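Local coordinates for Pex protein (Anabaena sp. PCC 7120, PDB 2DQL) that is associated with the cyanobacterial circadian clock and probably acts as a DNA-binding transcriptional regulator of the PadR-like, helix-turn-helix type, at residues I27-L32 with R104-Y109; Q44-T47 with Y52-S55; K77-E80 with P85-M88; V22-I27 with I63-D68. All blocks are in the same frame, centred on the assembly; numbering follows the deposited sequence.

Interaction 1 of 4, residues I27-L32 with R104-Y109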
loop_
_atom_site.group_PDB
_atom_site.type_symbol
_atom_site.label_atom_id
_atom_site.label_comp_id
_atom_site.label_asym_id
_atom_site.label_seq_id
_atom_site.Cartn_x
_atom_site.Cartn_y
_atom_site.Cartn_z
ATOM N N ILE A 27 -1.037 11.830 12.820
ATOM C CA ILE A 27 -1.843 12.044 14.010
ATOM C C ILE A 27 -1.191 13.058 14.951
ATOM O O ILE A 27 -1.866 13.950 15.459
ATOM C CB ILE A 27 -2.119 10.706 14.732
ATOM C CG1 ILE A 27 -3.060 9.869 13.859
ATOM C CG2 ILE A 27 -2.755 10.954 16.118
ATOM C CD1 ILE A 27 -3.175 8.417 14.264
ATOM N N LEU A 28 0.115 12.937 15.175
ATOM C CA LEU A 28 0.798 13.888 16.054
ATOM C C LEU A 28 0.763 15.290 15.456
ATOM O O LEU A 28 0.639 16.277 16.182
ATOM C CB LEU A 28 2.239 13.452 16.307
ATOM C CG LEU A 28 2.359 12.237 17.226
ATOM C CD1 LEU A 28 3.807 11.779 17.283
ATOM C CD2 LEU A 28 1.853 12.601 18.615
ATOM N N TYR A 29 0.882 15.377 14.132
ATOM C CA TYR A 29 0.813 16.661 13.441
ATOM C C TYR A 29 -0.515 17.353 13.777
ATOM O O TYR A 29 -0.551 18.552 14.086
ATOM C CB TYR A 29 0.911 16.433 11.929
ATOM C CG TYR A 29 0.452 17.609 11.094
ATOM C CD1 TYR A 29 1.232 18.755 10.976
ATOM C CD2 TYR A 29 -0.773 17.573 10.430
ATOM C CE1 TYR A 29 0.802 19.843 10.215
ATOM C CE2 TYR A 29 -1.212 18.652 9.667
ATOM C CZ TYR A 29 -0.419 19.782 9.567
ATOM O OH TYR A 29 -0.854 20.852 8.816
ATOM N N VAL A 30 -1.608 16.596 13.720
ATOM C CA VAL A 30 -2.923 17.154 14.022
ATOM C C VAL A 30 -3.074 17.485 15.503
ATOM O O VAL A 30 -3.543 18.567 15.848
ATOM C CB VAL A 30 -4.068 16.186 13.637
ATOM C CG1 VAL A 30 -5.415 16.753 14.104
ATOM C CG2 VAL A 30 -4.092 15.970 12.128
ATOM N N LEU A 31 -2.683 16.553 16.372
ATOM C CA LEU A 31 -2.817 16.767 17.813
ATOM C C LEU A 31 -2.019 17.963 18.329
ATOM O O LEU A 31 -2.390 18.577 19.337
ATOM C CB LEU A 31 -2.434 15.490 18.577
ATOM C CG LEU A 31 -3.373 14.296 18.341
ATOM C CD1 LEU A 31 -2.995 13.146 19.278
ATOM C CD2 LEU A 31 -4.826 14.705 18.589
ATOM N N LEU A 32 -0.931 18.301 17.646
ATOM C CA LEU A 32 -0.126 19.453 18.053
ATOM C C LEU A 32 -0.918 20.743 17.838
ATOM O O LEU A 32 -0.629 21.773 18.454
ATOM C CB LEU A 32 1.188 19.497 17.264
ATOM C CG LEU A 32 2.225 18.474 17.749
ATOM C CD1 LEU A 32 3.347 18.337 16.733
ATOM C CD2 LEU A 32 2.767 18.921 19.106
ATOM N N ARG A 104 7.132 16.785 11.515
ATOM C CA ARG A 104 7.904 17.290 10.387
ATOM C C ARG A 104 8.083 16.194 9.341
ATOM O O ARG A 104 8.099 16.471 8.145
ATOM C CB ARG A 104 9.270 17.808 10.852
ATOM C CG ARG A 104 9.235 19.232 11.408
ATOM C CD ARG A 104 10.646 19.769 11.662
ATOM N NE ARG A 104 11.160 19.418 12.985
ATOM C CZ ARG A 104 10.792 20.020 14.113
ATOM N NH1 ARG A 104 9.904 21.006 14.084
ATOM N NH2 ARG A 104 11.312 19.638 15.272
ATOM N N LEU A 105 8.210 14.950 9.792
ATOM C CA LEU A 105 8.358 13.834 8.860
ATOM C C LEU A 105 7.096 13.721 8.007
ATOM O O LEU A 105 7.167 13.445 6.809
ATOM C CB LEU A 105 8.607 12.525 9.618
ATOM C CG LEU A 105 9.908 12.454 10.424
ATOM C CD1 LEU A 105 10.041 11.084 11.087
ATOM C CD2 LEU A 105 11.098 12.722 9.497
ATOM N N TRP A 106 5.942 13.944 8.627
ATOM C CA TRP A 106 4.675 13.886 7.910
ATOM C C TRP A 106 4.605 15.011 6.884
ATOM O O TRP A 106 4.303 14.779 5.715
ATOM C CB TRP A 106 3.497 14.007 8.886
ATOM C CG TRP A 106 2.214 14.432 8.224
ATOM C CD1 TRP A 106 1.590 15.641 8.347
ATOM C CD2 TRP A 106 1.432 13.668 7.297
ATOM N NE1 TRP A 106 0.467 15.680 7.554
ATOM C CE2 TRP A 106 0.347 14.481 6.898
ATOM C CE3 TRP A 106 1.545 12.377 6.764
ATOM C CZ2 TRP A 106 -0.622 14.044 5.988
ATOM C CZ3 TRP A 106 0.581 11.941 5.860
ATOM C CH2 TRP A 106 -0.488 12.775 5.482
ATOM N N GLN A 107 4.893 16.232 7.322
ATOM C CA GLN A 107 4.840 17.378 6.423
ATOM C C GLN A 107 5.746 17.198 5.203
ATOM O O GLN A 107 5.351 17.508 4.081
ATOM C CB GLN A 107 5.207 18.655 7.179
ATOM C CG GLN A 107 4.289 18.926 8.364
ATOM C CD GLN A 107 4.576 20.249 9.040
ATOM O OE1 GLN A 107 4.375 21.316 8.454
ATOM N NE2 GLN A 107 5.054 20.188 10.278
ATOM N N ASN A 108 6.955 16.693 5.418
ATOM C CA ASN A 108 7.881 16.472 4.309
ATOM C C ASN A 108 7.363 15.350 3.412
ATOM O O ASN A 108 7.438 15.431 2.186
ATOM C CB ASN A 108 9.273 16.106 4.834
ATOM C CG ASN A 108 9.991 17.287 5.461
ATOM O OD1 ASN A 108 10.204 18.310 4.814
ATOM N ND2 ASN A 108 10.372 17.148 6.725
ATOM N N TYR A 109 6.838 14.303 4.040
ATOM C CA TYR A 109 6.300 13.148 3.332
ATOM C C TYR A 109 5.166 13.544 2.392
ATOM O O TYR A 109 5.121 13.119 1.233
ATOM C CB TYR A 109 5.779 12.130 4.347
ATOM C CG TYR A 109 5.073 10.937 3.746
ATOM C CD1 TYR A 109 5.791 9.831 3.290
ATOM C CD2 TYR A 109 3.682 10.903 3.656
ATOM C CE1 TYR A 109 5.138 8.716 2.765
ATOM C CE2 TYR A 109 3.021 9.794 3.131
ATOM C CZ TYR A 109 3.754 8.705 2.693
ATOM O OH TYR A 109 3.098 7.595 2.212
#
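Tyr29 lays its ring against the five-membered end of the Trp106 indole, at CD1 and NE1, and against the side chain of Gln107, joining helix 20-31 to helix 96-112 with no hydrogen bond between the two segments. The path of the tyrosine shows how the contact is built. Its CB already lies 3.7 Å from Trp106 CD1. With CG anti to the backbone N (chi1 163°), the ring is carried onto the indole, and CG makes the closest approach, 3.6 Å from Trp106 CD1. One bond out, the two ortho carbons meet different partners: Tyr29 CD2 sits 3.7 Å from Trp106 NE1, whereas Tyr29 CD1 lies 4.0 Å from Gln107 CG. Further along, CE2 remains 4.0 Å from Trp106 NE1 and CE1 is 4.0 Å from Gln107 CD. Trp106 CD1 thus stands over one face of the tyrosine ring, but the planes of that ring and the five-membered indole ring are inclined by 44°, so the two rings meet obliquely. Gln107, itself solvent-exposed, extends beyond CG and meets the CD1-CE1 side of the ring. Trp106 is buried: its indole also meets the ring of Tyr26 and packs on Val22, Cys25 and Leu45, whereas Leu105, on the same helix, reaches Phe10 of the second subunit. A long C-terminal helix laid against the first helix of the winged helix-turn-helix core (20-31), and contributing to the dimer, is a familiar feature of PadR-like regulators.

Interaction 2 of 4, residues Q44-T47 with Y52-S55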
loop_
_atom_site.group_PDB
_atom_site.type_symbol
_atom_site.label_atom_id
_atom_site.label_comp_id
_atom_site.label_asym_id
_atom_site.label_seq_id
_atom_site.Cartn_x
_atom_site.Cartn_y
_atom_site.Cartn_z
ATOM N N GLN A 44 -10.554 14.548 8.594
ATOM C CA GLN A 44 -9.675 15.680 8.336
ATOM C C GLN A 44 -8.592 15.353 7.313
ATOM O O GLN A 44 -8.192 16.211 6.528
ATOM C CB GLN A 44 -9.023 16.149 9.641
ATOM C CG GLN A 44 -8.287 17.473 9.519
ATOM C CD GLN A 44 -7.767 17.981 10.853
ATOM O OE1 GLN A 44 -8.487 17.987 11.850
ATOM N NE2 GLN A 44 -6.516 18.426 10.871
ATOM N N LEU A 45 -8.112 14.114 7.326
ATOM C CA LEU A 45 -7.073 13.709 6.388
ATOM C C LEU A 45 -7.592 13.787 4.958
ATOM O O LEU A 45 -6.940 14.361 4.084
ATOM C CB LEU A 45 -6.607 12.280 6.684
ATOM C CG LEU A 45 -5.570 11.711 5.709
ATOM C CD1 LEU A 45 -4.300 12.552 5.750
ATOM C CD2 LEU A 45 -5.268 10.269 6.071
ATOM N N GLU A 46 -8.772 13.216 4.733
ATOM C CA GLU A 46 -9.387 13.207 3.408
ATOM C C GLU A 46 -9.702 14.619 2.925
ATOM O O GLU A 46 -9.544 14.927 1.744
ATOM C CB GLU A 46 -10.673 12.373 3.421
ATOM C CG GLU A 46 -11.262 12.126 2.033
ATOM C CD GLU A 46 -12.553 11.323 2.070
ATOM O OE1 GLU A 46 -12.607 10.313 2.800
ATOM O OE2 GLU A 46 -13.510 11.698 1.359
ATOM N N THR A 47 -10.144 15.476 3.838
ATOM C CA THR A 47 -10.483 16.849 3.484
ATOM C C THR A 47 -9.251 17.670 3.112
ATOM O O THR A 47 -9.278 18.434 2.149
ATOM C CB THR A 47 -11.229 17.553 4.640
ATOM O OG1 THR A 47 -12.438 16.838 4.931
ATOM C CG2 THR A 47 -11.579 18.988 4.255
ATOM N N TYR A 52 -5.381 10.893 -0.093
ATOM C CA TYR A 52 -4.966 10.037 1.012
ATOM C C TYR A 52 -6.152 9.600 1.858
ATOM O O TYR A 52 -7.185 10.268 1.896
ATOM C CB TYR A 52 -3.952 10.767 1.896
ATOM C CG TYR A 52 -2.609 10.941 1.237
ATOM C CD1 TYR A 52 -1.599 9.995 1.410
ATOM C CD2 TYR A 52 -2.362 12.028 0.404
ATOM C CE1 TYR A 52 -0.375 10.128 0.767
ATOM C CE2 TYR A 52 -1.145 12.169 -0.248
ATOM C CZ TYR A 52 -0.158 11.219 -0.062
ATOM O OH TYR A 52 1.047 11.366 -0.705
ATOM N N ARG A 53 -5.991 8.469 2.533
ATOM C CA ARG A 53 -7.031 7.932 3.395
ATOM C C ARG A 53 -6.400 7.292 4.620
ATOM O O ARG A 53 -5.235 6.896 4.605
ATOM C CB ARG A 53 -7.858 6.875 2.654
ATOM C CG ARG A 53 -8.660 7.402 1.478
ATOM C CD ARG A 53 -9.861 8.215 1.926
ATOM N NE ARG A 53 -10.692 8.622 0.793
ATOM C CZ ARG A 53 -10.358 9.556 -0.094
ATOM N NH1 ARG A 53 -9.204 10.202 0.009
ATOM N NH2 ARG A 53 -11.179 9.837 -1.095
ATOM N N LEU A 54 -7.180 7.194 5.689
ATOM C CA LEU A 54 -6.709 6.562 6.912
ATOM C C LEU A 54 -7.781 5.567 7.322
ATOM O O LEU A 54 -8.924 5.952 7.575
ATOM C CB LEU A 54 -6.505 7.595 8.027
ATOM C CG LEU A 54 -6.121 7.007 9.393
ATOM C CD1 LEU A 54 -4.850 6.172 9.288
ATOM C CD2 LEU A 54 -5.930 8.145 10.393
ATOM N N SER A 55 -7.415 4.291 7.368
ATOM C CA SER A 55 -8.357 3.247 7.741
ATOM C C SER A 55 -8.548 3.232 9.245
ATOM O O SER A 55 -7.703 3.704 10.006
ATOM C CB SER A 55 -7.853 1.871 7.295
ATOM O OG SER A 55 -6.815 1.407 8.140
HETATM O O HOH W 1 -14.563 9.318 -0.492
#
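Two side-chain conformations bring Glu46 and Arg53 face to face. Glu46 sends CG anti to the backbone N (chi1 -171°) and continues extended, while Arg53 bends at chi2 (-73°), so that a chain whose first bond leaves away from helix 38-48 turns back to it. The guanidinium then lies flat against the glutamate, with Glu46 CG over its centre and the carboxylate and guanidinium planes only 15° apart, stacked. Glu46 OE1 is 3.2 Å from Arg53 NE but well out of the guanidinium plane; this salt bridge therefore rests on charge alone, with no N-H aimed at the oxygen. NH1 serves other acceptors. Arg53 NH1 donates to Tyr52 O at 2.8 Å, the oxygen being in the guanidinium plane although the donor sits above the carbonyl plane, and it also bonds Pro50 O, which should restrain rotation of the group. A water donates to Glu46 OE2 at 3.2 Å and accepts a weak bond from Arg53 NH2. These residues flank the turn of the helix-turn-helix: helix 38-48 precedes it, and residues 52-55 lead into helix 56-68, where Ser55 is the N-cap, its OG bonded to Val58 N. Strand 52-53 also pairs in parallel with strand 16-17. On the buried side, Leu45 carries the packing. Its CD2 branch reaches 3.5 Å from both Arg53 C and Leu54 CB, crossing the Leu54 side chain roughly perpendicularly, while Leu45 CG lies 4.2 Å from Tyr52 CB. Beyond the segments, Leu45 also rests on Trp106 and Tyr26.

Interaction 3 of 4, residues K77-E80 with P85-M88; sequences KKLE and PRRM. With PO4 (phosphate ion), chain C.
Lys77 and Arg86 face each other as an antiparallel hydrogen-bonded pair at the end of a two-stranded sheet, the wing expected of a winged helix domain. The tight part begins with the backbone: Lys77 N donates to Arg86 O at 2.8 Å, and Arg86 N returns a nearly straight bond (171°) of 2.7 Å to Lys77 O. Beside this pair, Lys77 CB packs on Met88 CG at 3.6 Å. Leu79 CD1 is also packed closely, over the centre of the Arg86 guanidinium, 3.3 Å from Arg86 CZ. The Arg86 side chain bends at chi3 (-78°), which turns NE to the phosphate ion; Arg86 NE meets PO4 O2 at 2.9 Å, in the guanidinium plane and almost linear (173°). Replacing Arg86 with an alanine would probably leave PO4 O2 without this donor and deprive Leu79 CD1 of the flat surface it covers. The loose side is the outer part of the lysine chain, which runs extended to a weak, long ion pair with Glu35, together with solvent-exposed Lys78. The phosphate, probably from the crystallisation liquor, is also bonded by Thr39 OG1 and Arg82 NH2, so it bridges the wing and helix 38-48; it may mimic a DNA backbone phosphate. Towards the domain, Arg86 makes a cation-pi contact with Tyr37, and Met88 packs on Tyr37 and Glu35, which seats strand 86-91 against the loop between helices 20-31 and 38-48.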
loop_
_atom_site.group_PDB
_atom_site.type_symbol
_atom_site.label_atom_id
_atom_site.label_comp_id
_atom_site.label_asym_id
_atom_site.label_seq_id
_atom_site.Cartn_x
_atom_site.Cartn_y
_atom_site.Cartn_z
ATOM N N LYS A 77 -15.074 13.077 26.775
ATOM C CA LYS A 77 -15.677 14.399 26.728
ATOM C C LYS A 77 -17.175 14.310 26.460
ATOM O O LYS A 77 -17.614 13.590 25.564
ATOM C CB LYS A 77 -15.003 15.232 25.637
ATOM C CG LYS A 77 -15.503 16.660 25.543
ATOM C CD LYS A 77 -14.742 17.430 24.476
ATOM C CE LYS A 77 -15.158 18.893 24.447
ATOM N NZ LYS A 77 -14.449 19.645 23.372
ATOM N N LYS A 78 -17.960 15.032 27.254
ATOM C CA LYS A 78 -19.403 15.039 27.068
ATOM C C LYS A 78 -19.745 16.183 26.118
ATOM O O LYS A 78 -19.333 17.323 26.336
ATOM C CB LYS A 78 -20.123 15.239 28.407
ATOM C CG LYS A 78 -21.647 15.202 28.301
ATOM C CD LYS A 78 -22.125 13.897 27.670
ATOM C CE LYS A 78 -23.644 13.831 27.588
ATOM N NZ LYS A 78 -24.272 13.795 28.938
ATOM N N LEU A 79 -20.482 15.869 25.058
ATOM C CA LEU A 79 -20.881 16.872 24.077
ATOM C C LEU A 79 -22.296 17.342 24.382
ATOM O O LEU A 79 -23.152 16.546 24.763
ATOM C CB LEU A 79 -20.837 16.287 22.664
ATOM C CG LEU A 79 -19.514 15.668 22.210
ATOM C CD1 LEU A 79 -19.659 15.173 20.782
ATOM C CD2 LEU A 79 -18.393 16.693 22.311
ATOM N N GLU A 80 -22.539 18.637 24.213
ATOM C CA GLU A 80 -23.861 19.187 24.470
ATOM C C GLU A 80 -24.823 18.751 23.370
ATOM O O GLU A 80 -24.526 18.884 22.183
ATOM C CB GLU A 80 -23.799 20.714 24.527
ATOM C CG GLU A 80 -25.086 21.354 25.018
ATOM C CD GLU A 80 -24.987 22.862 25.112
ATOM O OE1 GLU A 80 -25.944 23.487 25.616
ATOM O OE2 GLU A 80 -23.956 23.421 24.680
ATOM N N PRO A 85 -20.696 10.003 24.850
ATOM C CA PRO A 85 -19.517 10.839 25.074
ATOM C C PRO A 85 -18.535 10.610 23.931
ATOM O O PRO A 85 -18.677 9.660 23.156
ATOM C CB PRO A 85 -18.989 10.342 26.417
ATOM C CG PRO A 85 -19.365 8.901 26.406
ATOM C CD PRO A 85 -20.776 8.926 25.852
ATOM N N ARG A 86 -17.541 11.481 23.831
ATOM C CA ARG A 86 -16.542 11.396 22.776
ATOM C C ARG A 86 -15.150 11.192 23.370
ATOM O O ARG A 86 -14.770 11.870 24.318
ATOM C CB ARG A 86 -16.598 12.685 21.947
ATOM C CG ARG A 86 -15.516 12.848 20.903
ATOM C CD ARG A 86 -15.779 14.100 20.073
ATOM N NE ARG A 86 -16.822 13.878 19.077
ATOM C CZ ARG A 86 -17.387 14.841 18.355
ATOM N NH1 ARG A 86 -17.016 16.105 18.522
ATOM N NH2 ARG A 86 -18.313 14.539 17.454
ATOM N N ARG A 87 -14.392 10.249 22.819
ATOM C CA ARG A 87 -13.044 9.989 23.311
ATOM C C ARG A 87 -12.067 10.946 22.623
ATOM O O ARG A 87 -11.861 10.867 21.411
ATOM C CB ARG A 87 -12.648 8.541 23.023
ATOM C CG ARG A 87 -11.354 8.091 23.689
ATOM C CD ARG A 87 -11.501 8.031 25.202
ATOM N NE ARG A 87 -10.313 7.494 25.863
ATOM C CZ ARG A 87 -10.113 7.544 27.178
ATOM N NH1 ARG A 87 -11.017 8.105 27.966
ATOM N NH2 ARG A 87 -9.010 7.038 27.708
ATOM N N MET A 88 -11.474 11.840 23.408
ATOM C CA MET A 88 -10.535 12.835 22.895
ATOM C C MET A 88 -9.085 12.487 23.204
ATOM O O MET A 88 -8.789 11.834 24.200
ATOM C CB MET A 88 -10.845 14.199 23.506
ATOM C CG MET A 88 -12.277 14.677 23.313
ATOM S SD MET A 88 -12.690 15.038 21.599
ATOM C CE MET A 88 -11.477 16.276 21.211
HETATM P P PO4 C . -17.331 10.107 17.809
HETATM O O1 PO4 C . -17.094 10.495 16.396
HETATM O O2 PO4 C . -17.912 11.262 18.538
HETATM O O3 PO4 C . -18.276 8.969 17.880
HETATM O O4 PO4 C . -16.044 9.712 18.453
#

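Interaction 4 of 4, residues V22-I27 with I63-D68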
loop_
_atom_site.group_PDB
_atom_site.type_symbol
_atom_site.label_atom_id
_atom_site.label_comp_id
_atom_site.label_asym_id
_atom_site.label_seq_id
_atom_site.Cartn_x
_atom_site.Cartn_y
_atom_site.Cartn_z
ATOM N N VAL A 22 3.458 6.245 9.006
ATOM C CA VAL A 22 3.052 7.550 8.503
ATOM C C VAL A 22 1.855 8.088 9.292
ATOM O O VAL A 22 1.810 9.265 9.633
ATOM C CB VAL A 22 2.688 7.480 7.004
ATOM C CG1 VAL A 22 2.217 8.849 6.516
ATOM C CG2 VAL A 22 3.907 7.019 6.198
ATOM N N ALA A 23 0.894 7.221 9.592
ATOM C CA ALA A 23 -0.291 7.640 10.345
ATOM C C ALA A 23 0.085 8.195 11.718
ATOM O O ALA A 23 -0.530 9.149 12.197
ATOM C CB ALA A 23 -1.248 6.469 10.501
ATOM N N ILE A 24 1.088 7.594 12.352
ATOM C CA ILE A 24 1.529 8.055 13.664
ATOM C C ILE A 24 1.998 9.509 13.572
ATOM O O ILE A 24 1.645 10.338 14.411
ATOM C CB ILE A 24 2.679 7.175 14.198
ATOM C CG1 ILE A 24 2.140 5.793 14.588
ATOM C CG2 ILE A 24 3.366 7.855 15.378
ATOM C CD1 ILE A 24 3.243 4.778 14.907
ATOM N N CYS A 25 2.785 9.820 12.546
ATOM C CA CYS A 25 3.286 11.178 12.367
ATOM C C CYS A 25 2.156 12.145 12.013
ATOM O O CYS A 25 2.121 13.274 12.505
ATOM C CB CYS A 25 4.366 11.199 11.283
ATOM S SG CYS A 25 5.795 10.189 11.708
ATOM N N TYR A 26 1.234 11.699 11.166
ATOM C CA TYR A 26 0.095 12.529 10.783
ATOM C C TYR A 26 -0.754 12.848 12.016
ATOM O O TYR A 26 -1.146 13.996 12.240
ATOM C CB TYR A 26 -0.773 11.811 9.742
ATOM C CG TYR A 26 -2.181 12.364 9.656
ATOM C CD1 TYR A 26 -2.419 13.663 9.216
ATOM C CD2 TYR A 26 -3.268 11.606 10.095
ATOM C CE1 TYR A 26 -3.707 14.201 9.223
ATOM C CE2 TYR A 26 -4.552 12.130 10.111
ATOM C CZ TYR A 26 -4.765 13.427 9.677
ATOM O OH TYR A 26 -6.032 13.952 9.724
ATOM N N ILE A 27 -1.037 11.830 12.820
ATOM C CA ILE A 27 -1.843 12.044 14.010
ATOM C C ILE A 27 -1.191 13.058 14.951
ATOM O O ILE A 27 -1.866 13.950 15.459
ATOM C CB ILE A 27 -2.119 10.706 14.732
ATOM C CG1 ILE A 27 -3.060 9.869 13.859
ATOM C CG2 ILE A 27 -2.755 10.954 16.118
ATOM C CD1 ILE A 27 -3.175 8.417 14.264
ATOM N N ILE A 63 -2.939 4.728 17.364
ATOM C CA ILE A 63 -3.334 5.195 18.694
ATOM C C ILE A 63 -2.738 4.272 19.751
ATOM O O ILE A 63 -2.260 4.729 20.789
ATOM C CB ILE A 63 -4.870 5.238 18.846
ATOM C CG1 ILE A 63 -5.455 6.355 17.980
ATOM C CG2 ILE A 63 -5.246 5.469 20.302
ATOM C CD1 ILE A 63 -5.034 7.754 18.390
ATOM N N LYS A 64 -2.763 2.969 19.489
ATOM C CA LYS A 64 -2.195 2.013 20.427
ATOM C C LYS A 64 -0.719 2.336 20.639
ATOM O O LYS A 64 -0.245 2.412 21.770
ATOM C CB LYS A 64 -2.342 0.587 19.895
ATOM C CG LYS A 64 -1.669 -0.456 20.761
ATOM C CD LYS A 64 -1.972 -1.850 20.240
ATOM C CE LYS A 64 -1.606 -2.925 21.244
ATOM N NZ LYS A 64 -0.274 -2.759 21.853
ATOM N N PHE A 65 0.008 2.529 19.542
ATOM C CA PHE A 65 1.425 2.854 19.634
ATOM C C PHE A 65 1.636 4.104 20.484
ATOM O O PHE A 65 2.453 4.109 21.405
ATOM C CB PHE A 65 2.013 3.112 18.246
ATOM C CG PHE A 65 3.432 3.591 18.278
ATOM C CD1 PHE A 65 4.483 2.684 18.360
ATOM C CD2 PHE A 65 3.718 4.954 18.266
ATOM C CE1 PHE A 65 5.803 3.129 18.430
ATOM C CE2 PHE A 65 5.030 5.411 18.337
ATOM C CZ PHE A 65 6.077 4.493 18.420
ATOM N N LEU A 66 0.896 5.161 20.161
ATOM C CA LEU A 66 1.021 6.423 20.878
ATOM C C LEU A 66 0.689 6.304 22.362
ATOM O O LEU A 66 1.427 6.816 23.200
ATOM C CB LEU A 66 0.155 7.496 20.205
ATOM C CG LEU A 66 0.682 7.901 18.816
ATOM C CD1 LEU A 66 -0.321 8.800 18.103
ATOM C CD2 LEU A 66 2.015 8.614 18.966
ATOM N N GLU A 67 -0.405 5.625 22.690
ATOM C CA GLU A 67 -0.775 5.461 24.091
ATOM C C GLU A 67 0.222 4.557 24.818
ATOM O O GLU A 67 0.602 4.836 25.957
ATOM C CB GLU A 67 -2.184 4.882 24.222
ATOM C CG GLU A 67 -3.292 5.819 23.771
ATOM C CD GLU A 67 -4.529 5.719 24.647
ATOM O OE1 GLU A 67 -5.646 5.820 24.111
ATOM O OE2 GLU A 67 -4.383 5.551 25.878
ATOM N N ASP A 68 0.648 3.473 24.168
ATOM C CA ASP A 68 1.610 2.565 24.790
ATOM C C ASP A 68 2.893 3.297 25.161
ATOM O O ASP A 68 3.512 3.004 26.184
ATOM C CB ASP A 68 1.964 1.400 23.855
ATOM C CG ASP A 68 0.858 0.362 23.749
ATOM O OD1 ASP A 68 -0.070 0.374 24.583
ATOM O OD2 ASP A 68 0.929 -0.481 22.832
#
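Ile24 and Ile27 pack against Phe65 and Leu66 where helix 20-31 crosses helix 56-68, the first and third helices of the winged helix-turn-helix core; by family analogy the latter is probably the DNA-recognition helix. The short axes pass 10.0 Å apart at -65°, and all four side chains are buried. One contact is CH-pi: Ile24 CD1 stands over a face of the Phe65 ring, 3.8 Å from its centroid and 30° off the ring normal, with Phe65 CD2 as its nearest atom at 3.4 Å. The ring is brought under that methyl because Phe65 places CG anti to the backbone N. The other contacts are between aliphatic branches. Leu66 splits its methyls between the isoleucines: CD2 lies 3.9 Å from Ile24 CG2, the two chains running antiparallel alongside one another, and CD1 lies 3.8 Å from Ile27 CG2. Ile6 of the second subunit packs on both Ile24 and Phe65, so this core reaches the dimer interface. An alanine at Ile24 is likely to open a gap over the Phe65 face and take the Ile24 CG2 contact from Leu66 CD2. A polar interaction lies within helix 56-68: one turn apart, Lys64 and Asp68 form a salt bridge in which Lys64 NZ donates to the syn lone pair of Asp68 OD2 at 2.8 Å.

Overall arrangement
From the N terminus, helix 20-31 opens two loops at once: residues 22-27 begin interaction 4 and residues 27-32 begin interaction 1, with Ile27 shared. Interaction 2 closes first, between helix 38-48 and the strand after it, nested inside both. Interaction 4 then closes on helix 56-68, completing the three-helix core. Interaction 3 follows in series, closing the hairpin of the wing, its centre about 21 Å from that of interaction 4. Interaction 1 closes last on helix 96-112; it encloses interactions 2 and 3 but crosses interaction 4. Interactions 1, 2 and 4 touch one another, with Trp106 reaching both Leu45 and Val22, whereas interaction 3 touches none of them.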